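Local atomic coordinates of BH1974 protein (Bacillus halodurans, PDB entry 3ON5), a protein that probably assists the maturation of molybdenum-containing hydroxylases, as other XdhC/CoxI family members do. Residues S21-L26 with H194-K199; K141-V146 with Y158-L162; E287-I291 with Q336-I341. All blocks are in the same frame, centred on the assembly; numbering follows the deposited sequence.

Contact 1: S21-L26 with H194-K199; sequences SDIELL and HIYSPK
Asp22 and His194 approach from opposite directions, and the imidazole donates from His194 NE2 to Asp22 OD2 at 2.8 Å. The acceptor lies close to the ring plane. On the carboxylate, the donor arrives at the syn side but 33° out of plane. The two flat groups are turned 73° apart. His194 CG stands anti to the backbone N, which carries the ring out from strand 191-196 toward the start of helix 22-30; the nearby helix N-terminus probably steadies the negative charge on Asp22. The Tyr196 ring takes His194 CD2 over one face, 3.7 Å above its plane. Leu26 crosses the phenol at about a right angle, bringing Leu26 CD1 to 3.9 Å from Tyr196 CD1. Leu26 also reaches helix 124-139, through Leu130, Val133 and Leu137. At the other end, the extended Lys199 chain runs across Ile23, Lys199 CG 3.8 Å from Ile23 CG2. Lys199 NZ then forms a salt bridge with Glu24 OE2 at 3.0 Å, arriving from well above the carboxylate plane. Glu24 bends at chi2, turning its carboxylate back toward the lysine. Between these two polar pairs, one water accepts from Ile23 N and donates to Ser197 O at 2.8 Å, while also hydrogen-bonding Ser21 OG. The axes of helix 22-26 and strand 194-196 run at 79° to each other, nearly perpendicular. The arrangement is that of a helix N-terminus, with Ser21 at the N-cap, docked on an outer strand of an antiparallel sheet through a histidine-carboxylate hydrogen bond.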
loop_
_atom_site.group_PDB
_atom_site.type_symbol
_atom_site.label_atom_id
_atom_site.label_comp_id
_atom_site.label_asym_id
_atom_site.label_seq_id
_atom_site.Cartn_x
_atom_site.Cartn_y
_atom_site.Cartn_z
ATOM N N SER A 21 20.000 5.780 -12.817
ATOM C CA SER A 21 21.362 5.718 -13.380
ATOM C C SER A 21 21.578 4.431 -14.171
ATOM O O SER A 21 21.031 3.392 -13.786
ATOM C CB SER A 21 22.395 5.802 -12.252
ATOM O OG SER A 21 23.737 5.610 -12.678
ATOM N N ASP A 22 22.397 4.487 -15.258
ATOM C CA ASP A 22 22.702 3.327 -16.099
ATOM C C ASP A 22 23.167 2.121 -15.240
ATOM O O ASP A 22 22.604 1.039 -15.404
ATOM C CB ASP A 22 23.770 3.662 -17.169
ATOM C CG ASP A 22 23.321 4.484 -18.369
ATOM O OD1 ASP A 22 22.101 4.459 -18.702
ATOM O OD2 ASP A 22 24.197 5.080 -19.032
ATOM N N ILE A 23 24.130 2.321 -14.299
ATOM C CA ILE A 23 24.696 1.250 -13.451
ATOM C C ILE A 23 23.600 0.669 -12.503
ATOM O O ILE A 23 23.628 -0.520 -12.207
ATOM C CB ILE A 23 25.965 1.720 -12.642
ATOM C CG1 ILE A 23 26.783 0.516 -12.072
ATOM C CG2 ILE A 23 25.657 2.790 -11.584
ATOM C CD1 ILE A 23 28.253 0.792 -11.562
ATOM N N GLU A 24 22.647 1.494 -12.064
ATOM C CA GLU A 24 21.555 1.066 -11.189
ATOM C C GLU A 24 20.516 0.279 -12.023
ATOM O O GLU A 24 19.947 -0.691 -11.523
ATOM C CB GLU A 24 20.906 2.276 -10.454
ATOM C CG GLU A 24 21.853 3.222 -9.703
ATOM C CD GLU A 24 22.657 2.692 -8.525
ATOM O OE1 GLU A 24 23.435 1.726 -8.704
ATOM O OE2 GLU A 24 22.592 3.323 -7.445
ATOM N N LEU A 25 20.309 0.670 -13.303
ATOM C CA LEU A 25 19.389 -0.019 -14.199
ATOM C C LEU A 25 19.942 -1.386 -14.560
ATOM O O LEU A 25 19.217 -2.372 -14.488
ATOM C CB LEU A 25 19.141 0.806 -15.457
ATOM C CG LEU A 25 17.789 0.568 -16.158
ATOM C CD1 LEU A 25 16.636 1.312 -15.441
ATOM C CD2 LEU A 25 17.846 1.058 -17.569
ATOM N N LEU A 26 21.238 -1.451 -14.904
ATOM C CA LEU A 26 21.945 -2.688 -15.214
ATOM C C LEU A 26 22.072 -3.563 -13.966
ATOM O O LEU A 26 22.168 -4.784 -14.089
ATOM C CB LEU A 26 23.341 -2.408 -15.802
ATOM C CG LEU A 26 23.456 -1.694 -17.141
ATOM C CD1 LEU A 26 24.890 -1.555 -17.522
ATOM C CD2 LEU A 26 22.750 -2.454 -18.260
ATOM N N HIS A 194 25.323 4.683 -27.405
ATOM C CA HIS A 194 25.178 5.062 -26.015
ATOM C C HIS A 194 26.395 4.625 -25.235
ATOM O O HIS A 194 26.849 3.495 -25.393
ATOM C CB HIS A 194 23.903 4.440 -25.430
ATOM C CG HIS A 194 23.683 4.787 -23.998
ATOM N ND1 HIS A 194 22.970 5.918 -23.631
ATOM C CD2 HIS A 194 24.111 4.154 -22.886
ATOM C CE1 HIS A 194 22.983 5.931 -22.310
ATOM N NE2 HIS A 194 23.653 4.886 -21.816
ATOM N N ILE A 195 26.900 5.495 -24.365
ATOM C CA ILE A 195 28.058 5.168 -23.546
ATOM C C ILE A 195 27.602 4.854 -22.155
ATOM O O ILE A 195 26.948 5.670 -21.496
ATOM C CB ILE A 195 29.136 6.281 -23.538
ATOM C CG1 ILE A 195 29.549 6.656 -24.984
ATOM C CG2 ILE A 195 30.352 5.863 -22.679
ATOM C CD1 ILE A 195 30.482 7.790 -25.125
ATOM N N TYR A 196 27.968 3.662 -21.707
ATOM C CA TYR A 196 27.708 3.217 -20.359
ATOM C C TYR A 196 28.875 3.626 -19.533
ATOM O O TYR A 196 29.968 3.124 -19.783
ATOM C CB TYR A 196 27.461 1.709 -20.315
ATOM C CG TYR A 196 26.150 1.272 -20.924
ATOM C CD1 TYR A 196 24.969 1.268 -20.170
ATOM C CD2 TYR A 196 26.094 0.782 -22.226
ATOM C CE1 TYR A 196 23.765 0.807 -20.709
ATOM C CE2 TYR A 196 24.894 0.326 -22.778
ATOM C CZ TYR A 196 23.731 0.345 -22.017
ATOM O OH TYR A 196 22.569 -0.131 -22.572
ATOM N N SER A 197 28.719 4.620 -18.645
ATOM C CA SER A 197 29.895 5.003 -17.839
ATOM C C SER A 197 29.683 4.740 -16.355
ATOM O O SER A 197 28.536 4.668 -15.908
ATOM C CB SER A 197 30.254 6.471 -18.036
ATOM O OG SER A 197 31.017 6.675 -19.215
ATOM N N PRO A 198 30.757 4.598 -15.540
ATOM C CA PRO A 198 30.535 4.421 -14.091
ATOM C C PRO A 198 30.087 5.743 -13.445
ATOM O O PRO A 198 30.120 6.810 -14.073
ATOM C CB PRO A 198 31.904 3.949 -13.568
ATOM C CG PRO A 198 32.785 3.773 -14.785
ATOM C CD PRO A 198 32.200 4.643 -15.850
ATOM N N LYS A 199 29.645 5.673 -12.195
ATOM C CA LYS A 199 29.190 6.852 -11.461
ATOM C C LYS A 199 30.286 7.933 -11.306
ATOM O O LYS A 199 31.463 7.631 -11.117
ATOM C CB LYS A 199 28.702 6.446 -10.056
ATOM C CG LYS A 199 27.346 5.800 -10.032
ATOM C CD LYS A 199 26.933 5.524 -8.618
ATOM C CE LYS A 199 25.509 5.045 -8.528
ATOM N NZ LYS A 199 25.123 4.802 -7.112
HETATM O O HOH W 1 26.336 4.690 -14.201
#

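Contact 2: K141-V146 with Y158-L162; sequences KSVFHV and YAFIL
Phe144 pairs with Ile161 in an antiparallel beta hairpin formed by strands 143-149 and 155-161, the middle strands of the four-stranded sheet in the central domain. The register is set by hydrogen-bonded pairs at Phe144–Ile161 and Val146–Ala159, flanking the non-hydrogen-bonded pair His145–Phe160. The two amides between Phe144 and Ile161 bond nearly straight, at 169° and 174°.

Each face has its own relief. On the side of Phe144, Val146, Ala159 and Ile161, the CD1 methyl of Ile161 is the bump: it sits in the angle between Phe144 CD1, at 3.7 Å, and Val146 CG1, at 4.0 Å. Val146 CG1 also rests 4.0 Å from Ala159 CB. Helix 176-181 closes over the patch through Ile180 and Val177.

On the other face His145 and Phe160 lie side by side, pointing the same way. Their rings form an offset stack, centroids 4.3 Å apart and planes at 12°. Val143 CG1 comes to the edge of the Phe160 ring and meets Phe160 CB at 3.6 Å, bracing the phenyl; helix 124-139 covers this side with His129 and Val133. Toward the open end of the hairpin, Leu162 CD2 fills the notch between Lys141 CG and Val143 CG2. There Lys141, bent at chi2 and chi4, bonds Ser142 O and only weakly Leu162 O.

The stacked imidazole is also held from its rim. An extended first torsion swings it back over the neighbouring strand, where His145 ND1 donates to Ala159 O at 2.9 Å, from above the carbonyl plane, while Val146 N donates to that same oxygen.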
loop_
_atom_site.group_PDB
_atom_site.type_symbol
_atom_site.label_atom_id
_atom_site.label_comp_id
_atom_site.label_asym_id
_atom_site.label_seq_id
_atom_site.Cartn_x
_atom_site.Cartn_y
_atom_site.Cartn_z
ATOM N N LYS A 141 35.664 0.885 -15.706
ATOM C CA LYS A 141 35.830 1.018 -17.159
ATOM C C LYS A 141 34.466 1.326 -17.850
ATOM O O LYS A 141 33.489 0.641 -17.592
ATOM C CB LYS A 141 36.458 -0.279 -17.733
ATOM C CG LYS A 141 36.637 -0.354 -19.264
ATOM C CD LYS A 141 37.822 0.456 -19.820
ATOM C CE LYS A 141 37.788 0.640 -21.326
ATOM N NZ LYS A 141 36.754 1.630 -21.758
ATOM N N SER A 142 34.411 2.373 -18.701
ATOM C CA SER A 142 33.234 2.742 -19.503
ATOM C C SER A 142 33.064 1.750 -20.680
ATOM O O SER A 142 34.046 1.112 -21.098
ATOM C CB SER A 142 33.350 4.176 -20.029
ATOM O OG SER A 142 33.446 5.154 -19.007
ATOM N N VAL A 143 31.832 1.612 -21.210
ATOM C CA VAL A 143 31.538 0.684 -22.309
ATOM C C VAL A 143 30.782 1.434 -23.423
ATOM O O VAL A 143 29.774 2.078 -23.151
ATOM C CB VAL A 143 30.732 -0.555 -21.807
ATOM C CG1 VAL A 143 30.389 -1.511 -22.953
ATOM C CG2 VAL A 143 31.465 -1.293 -20.688
ATOM N N PHE A 144 31.257 1.336 -24.663
ATOM C CA PHE A 144 30.601 1.995 -25.786
ATOM C C PHE A 144 29.649 1.022 -26.455
ATOM O O PHE A 144 30.072 0.019 -27.029
ATOM C CB PHE A 144 31.623 2.548 -26.798
ATOM C CG PHE A 144 31.015 3.478 -27.820
ATOM C CD1 PHE A 144 30.429 2.981 -28.979
ATOM C CD2 PHE A 144 31.044 4.851 -27.636
ATOM C CE1 PHE A 144 29.859 3.845 -29.921
ATOM C CE2 PHE A 144 30.485 5.714 -28.586
ATOM C CZ PHE A 144 29.903 5.206 -29.724
ATOM N N HIS A 145 28.369 1.332 -26.407
ATOM C CA HIS A 145 27.346 0.478 -26.988
ATOM C C HIS A 145 26.862 1.035 -28.311
ATOM O O HIS A 145 26.692 2.242 -28.446
ATOM C CB HIS A 145 26.177 0.334 -26.006
ATOM C CG HIS A 145 25.057 -0.531 -26.497
ATOM N ND1 HIS A 145 25.287 -1.808 -26.972
ATOM C CD2 HIS A 145 23.723 -0.307 -26.482
ATOM C CE1 HIS A 145 24.098 -2.301 -27.264
ATOM N NE2 HIS A 145 23.130 -1.435 -26.983
ATOM N N VAL A 146 26.625 0.142 -29.282
ATOM C CA VAL A 146 26.123 0.499 -30.603
ATOM C C VAL A 146 25.094 -0.552 -31.048
ATOM O O VAL A 146 25.306 -1.750 -30.860
ATOM C CB VAL A 146 27.268 0.672 -31.649
ATOM C CG1 VAL A 146 28.124 -0.592 -31.812
ATOM C CG2 VAL A 146 26.732 1.153 -33.004
ATOM N N TYR A 158 24.348 -5.726 -32.487
ATOM C CA TYR A 158 24.659 -4.853 -31.370
ATOM C C TYR A 158 25.982 -5.292 -30.772
ATOM O O TYR A 158 26.304 -6.483 -30.788
ATOM C CB TYR A 158 23.534 -4.795 -30.323
ATOM C CG TYR A 158 23.232 -6.065 -29.555
ATOM C CD1 TYR A 158 23.970 -6.409 -28.422
ATOM C CD2 TYR A 158 22.103 -6.828 -29.849
ATOM C CE1 TYR A 158 23.643 -7.523 -27.655
ATOM C CE2 TYR A 158 21.757 -7.936 -29.078
ATOM C CZ TYR A 158 22.522 -8.269 -27.974
ATOM O OH TYR A 158 22.192 -9.345 -27.197
ATOM N N ALA A 159 26.760 -4.320 -30.282
ATOM C CA ALA A 159 28.073 -4.556 -29.701
ATOM C C ALA A 159 28.326 -3.641 -28.502
ATOM O O ALA A 159 27.737 -2.558 -28.377
ATOM C CB ALA A 159 29.150 -4.338 -30.759
ATOM N N PHE A 160 29.226 -4.097 -27.630
ATOM C CA PHE A 160 29.713 -3.395 -26.451
ATOM C C PHE A 160 31.216 -3.282 -26.602
ATOM O O PHE A 160 31.913 -4.289 -26.494
ATOM C CB PHE A 160 29.285 -4.115 -25.168
ATOM C CG PHE A 160 27.793 -4.272 -25.019
ATOM C CD1 PHE A 160 27.024 -3.269 -24.428
ATOM C CD2 PHE A 160 27.153 -5.432 -25.453
ATOM C CE1 PHE A 160 25.647 -3.431 -24.263
ATOM C CE2 PHE A 160 25.769 -5.577 -25.320
ATOM C CZ PHE A 160 25.025 -4.576 -24.729
ATOM N N ILE A 161 31.700 -2.078 -26.949
ATOM C CA ILE A 161 33.105 -1.778 -27.238
ATOM C C ILE A 161 33.848 -1.264 -25.979
ATOM O O ILE A 161 33.346 -0.395 -25.261
ATOM C CB ILE A 161 33.150 -0.717 -28.387
ATOM C CG1 ILE A 161 32.335 -1.190 -29.629
ATOM C CG2 ILE A 161 34.599 -0.326 -28.756
ATOM C CD1 ILE A 161 31.846 -0.099 -30.554
ATOM N N LEU A 162 35.061 -1.791 -25.751
ATOM C CA LEU A 162 35.963 -1.392 -24.658
ATOM C C LEU A 162 37.192 -0.662 -25.237
ATOM O O LEU A 162 37.689 0.295 -24.642
ATOM C CB LEU A 162 36.385 -2.612 -23.823
ATOM C CG LEU A 162 35.289 -3.297 -23.010
ATOM C CD1 LEU A 162 35.639 -4.742 -22.749
ATOM C CD2 LEU A 162 34.976 -2.529 -21.722
#

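Contact 3: E287-I291 with Q336-I341; sequences ELRYI and QLIQLI
Tyr290 packs against Gln336, Leu337 and Leu340 in a strand-to-helix contact, at the point where strand 290-293 of the parallel sheet meets helix 326-343. The phenol ring is the main link. Leu337 CD2 makes a CH-pi contact over one face, 3.7 Å from the Tyr290 ring centroid and 14° off its normal. Leu340 CD1 approaches obliquely, 3.5 Å from Tyr290 CD1. A chi1 of 174° at Tyr290 sends the ring toward the helix. The six strands run in the 3-2-1-4-5-6 order of a Rossmann fold, and Tyr290 lies where the chain enters the fifth position of the sheet, beside Tyr314 of the sixth. Tyr290 OH donates to Gln336 OE1 at 2.8 Å, and this oxygen lies near the ring plane. The donor is tilted 25° from the carbonyl plane of the amide, whose OE1 also accepts from Gly318 N. A leucine in place of Tyr290 would probably leave Gln336 OE1 without its hydroxyl donor and take away the flat face on which Leu337 rests. Farther along the helix, the Arg289 chain turns at chi2 and lays Arg289 NH2 3.8 Å from Ile341 CG1, crossing that side chain at about a right angle.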
loop_
_atom_site.group_PDB
_atom_site.type_symbol
_atom_site.label_atom_id
_atom_site.label_comp_id
_atom_site.label_asym_id
_atom_site.label_seq_id
_atom_site.Cartn_x
_atom_site.Cartn_y
_atom_site.Cartn_z
ATOM N N GLU A 287 45.114 18.387 -11.766
ATOM C CA GLU A 287 44.016 18.767 -12.669
ATOM C C GLU A 287 42.729 18.205 -12.103
ATOM O O GLU A 287 42.692 17.003 -11.821
ATOM C CB GLU A 287 44.274 18.258 -14.101
ATOM N N LEU A 288 41.709 19.047 -11.838
ATOM C CA LEU A 288 40.452 18.539 -11.255
ATOM C C LEU A 288 39.231 19.135 -11.921
ATOM O O LEU A 288 39.232 20.301 -12.331
ATOM C CB LEU A 288 40.363 18.804 -9.743
ATOM C CG LEU A 288 40.800 17.678 -8.828
ATOM C CD1 LEU A 288 41.264 18.218 -7.508
ATOM C CD2 LEU A 288 39.697 16.660 -8.641
ATOM N N ARG A 289 38.181 18.314 -12.006
ATOM C CA ARG A 289 36.884 18.660 -12.564
ATOM C C ARG A 289 36.246 19.797 -11.763
ATOM O O ARG A 289 35.756 20.766 -12.349
ATOM C CB ARG A 289 35.999 17.397 -12.532
ATOM C CG ARG A 289 34.636 17.499 -13.184
ATOM C CD ARG A 289 34.657 17.415 -14.698
ATOM N NE ARG A 289 33.303 17.391 -15.256
ATOM C CZ ARG A 289 32.589 16.283 -15.437
ATOM N NH1 ARG A 289 33.088 15.099 -15.094
ATOM N NH2 ARG A 289 31.368 16.351 -15.949
ATOM N N TYR A 290 36.312 19.694 -10.414
ATOM C CA TYR A 290 35.671 20.619 -9.484
ATOM C C TYR A 290 36.292 20.605 -8.077
ATOM O O TYR A 290 36.544 19.518 -7.557
ATOM C CB TYR A 290 34.198 20.164 -9.387
ATOM C CG TYR A 290 33.340 20.884 -8.381
ATOM C CD1 TYR A 290 32.654 22.039 -8.725
ATOM C CD2 TYR A 290 33.146 20.365 -7.105
ATOM C CE1 TYR A 290 31.828 22.687 -7.814
ATOM C CE2 TYR A 290 32.346 21.020 -6.174
ATOM C CZ TYR A 290 31.677 22.172 -6.540
ATOM O OH TYR A 290 30.865 22.812 -5.645
ATOM N N ILE A 291 36.470 21.804 -7.446
ATOM C CA ILE A 291 36.912 22.006 -6.050
ATOM C C ILE A 291 35.989 23.047 -5.440
ATOM O O ILE A 291 35.976 24.199 -5.873
ATOM C CB ILE A 291 38.408 22.381 -5.825
ATOM C CG1 ILE A 291 39.380 21.408 -6.515
ATOM C CG2 ILE A 291 38.714 22.519 -4.311
ATOM C CD1 ILE A 291 40.810 21.937 -6.570
ATOM N N GLN A 336 24.622 23.069 -8.327
ATOM C CA GLN A 336 25.874 23.486 -8.971
ATOM C C GLN A 336 26.565 22.316 -9.658
ATOM O O GLN A 336 27.096 22.488 -10.748
ATOM C CB GLN A 336 26.829 24.106 -7.943
ATOM C CG GLN A 336 28.031 24.824 -8.555
ATOM C CD GLN A 336 28.781 25.564 -7.497
ATOM O OE1 GLN A 336 29.273 24.984 -6.534
ATOM N NE2 GLN A 336 28.841 26.871 -7.616
ATOM N N LEU A 337 26.554 21.136 -9.034
ATOM C CA LEU A 337 27.196 19.951 -9.573
ATOM C C LEU A 337 26.479 19.492 -10.834
ATOM O O LEU A 337 27.151 19.271 -11.840
ATOM C CB LEU A 337 27.257 18.830 -8.531
ATOM C CG LEU A 337 28.179 19.081 -7.337
ATOM C CD1 LEU A 337 28.157 17.909 -6.404
ATOM C CD2 LEU A 337 29.603 19.310 -7.775
ATOM N N ILE A 338 25.129 19.431 -10.805
ATOM C CA ILE A 338 24.264 19.073 -11.945
ATOM C C ILE A 338 24.513 20.068 -13.096
ATOM O O ILE A 338 24.780 19.652 -14.226
ATOM C CB ILE A 338 22.755 19.037 -11.521
ATOM C CG1 ILE A 338 22.508 17.887 -10.527
ATOM C CG2 ILE A 338 21.836 18.897 -12.746
ATOM C CD1 ILE A 338 21.162 17.913 -9.750
ATOM N N GLN A 339 24.466 21.376 -12.785
ATOM C CA GLN A 339 24.680 22.438 -13.752
ATOM C C GLN A 339 26.005 22.253 -14.511
ATOM O O GLN A 339 26.017 22.411 -15.720
ATOM C CB GLN A 339 24.666 23.797 -13.050
ATOM C CG GLN A 339 24.721 24.973 -14.013
ATOM C CD GLN A 339 24.973 26.255 -13.277
ATOM O OE1 GLN A 339 24.147 27.174 -13.306
ATOM N NE2 GLN A 339 26.107 26.325 -12.564
ATOM N N LEU A 340 27.090 21.886 -13.817
ATOM C CA LEU A 340 28.410 21.720 -14.432
ATOM C C LEU A 340 28.530 20.424 -15.221
ATOM O O LEU A 340 29.240 20.415 -16.218
ATOM C CB LEU A 340 29.531 21.764 -13.387
ATOM C CG LEU A 340 29.619 23.049 -12.568
ATOM C CD1 LEU A 340 30.613 22.904 -11.454
ATOM C CD2 LEU A 340 29.906 24.287 -13.443
ATOM N N ILE A 341 27.885 19.338 -14.785
ATOM C CA ILE A 341 27.938 18.061 -15.500
ATOM C C ILE A 341 27.160 18.197 -16.828
ATOM O O ILE A 341 27.598 17.684 -17.864
ATOM C CB ILE A 341 27.391 16.927 -14.597
ATOM C CG1 ILE A 341 28.429 16.603 -13.520
ATOM C CG2 ILE A 341 27.050 15.664 -15.396
ATOM C CD1 ILE A 341 28.050 15.558 -12.535
#

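Overall arrangement
Contacts 1 and 2 share one antiparallel sheet, with centres 11 Å apart: strand 191-196 lies beside strand 143-149, and Tyr196 O to Val143 N and His194 O to His145 N, each 2.8 Å, are probable hydrogen bonds. Tyr196 CE2 also packs on His145 CB at 3.5 Å. Contact 2 is nested along the chain inside the loop closed by contact 1. Contact 3 follows later, in the parallel sheet; its centre is about 19 Å from that of contact 1 and about 25 Å from that of contact 2, with nearest atoms about 8 and 11 Å away. Segment 194-199 leads directly into strand 200-205 of that parallel sheet, joining the two regions covalently.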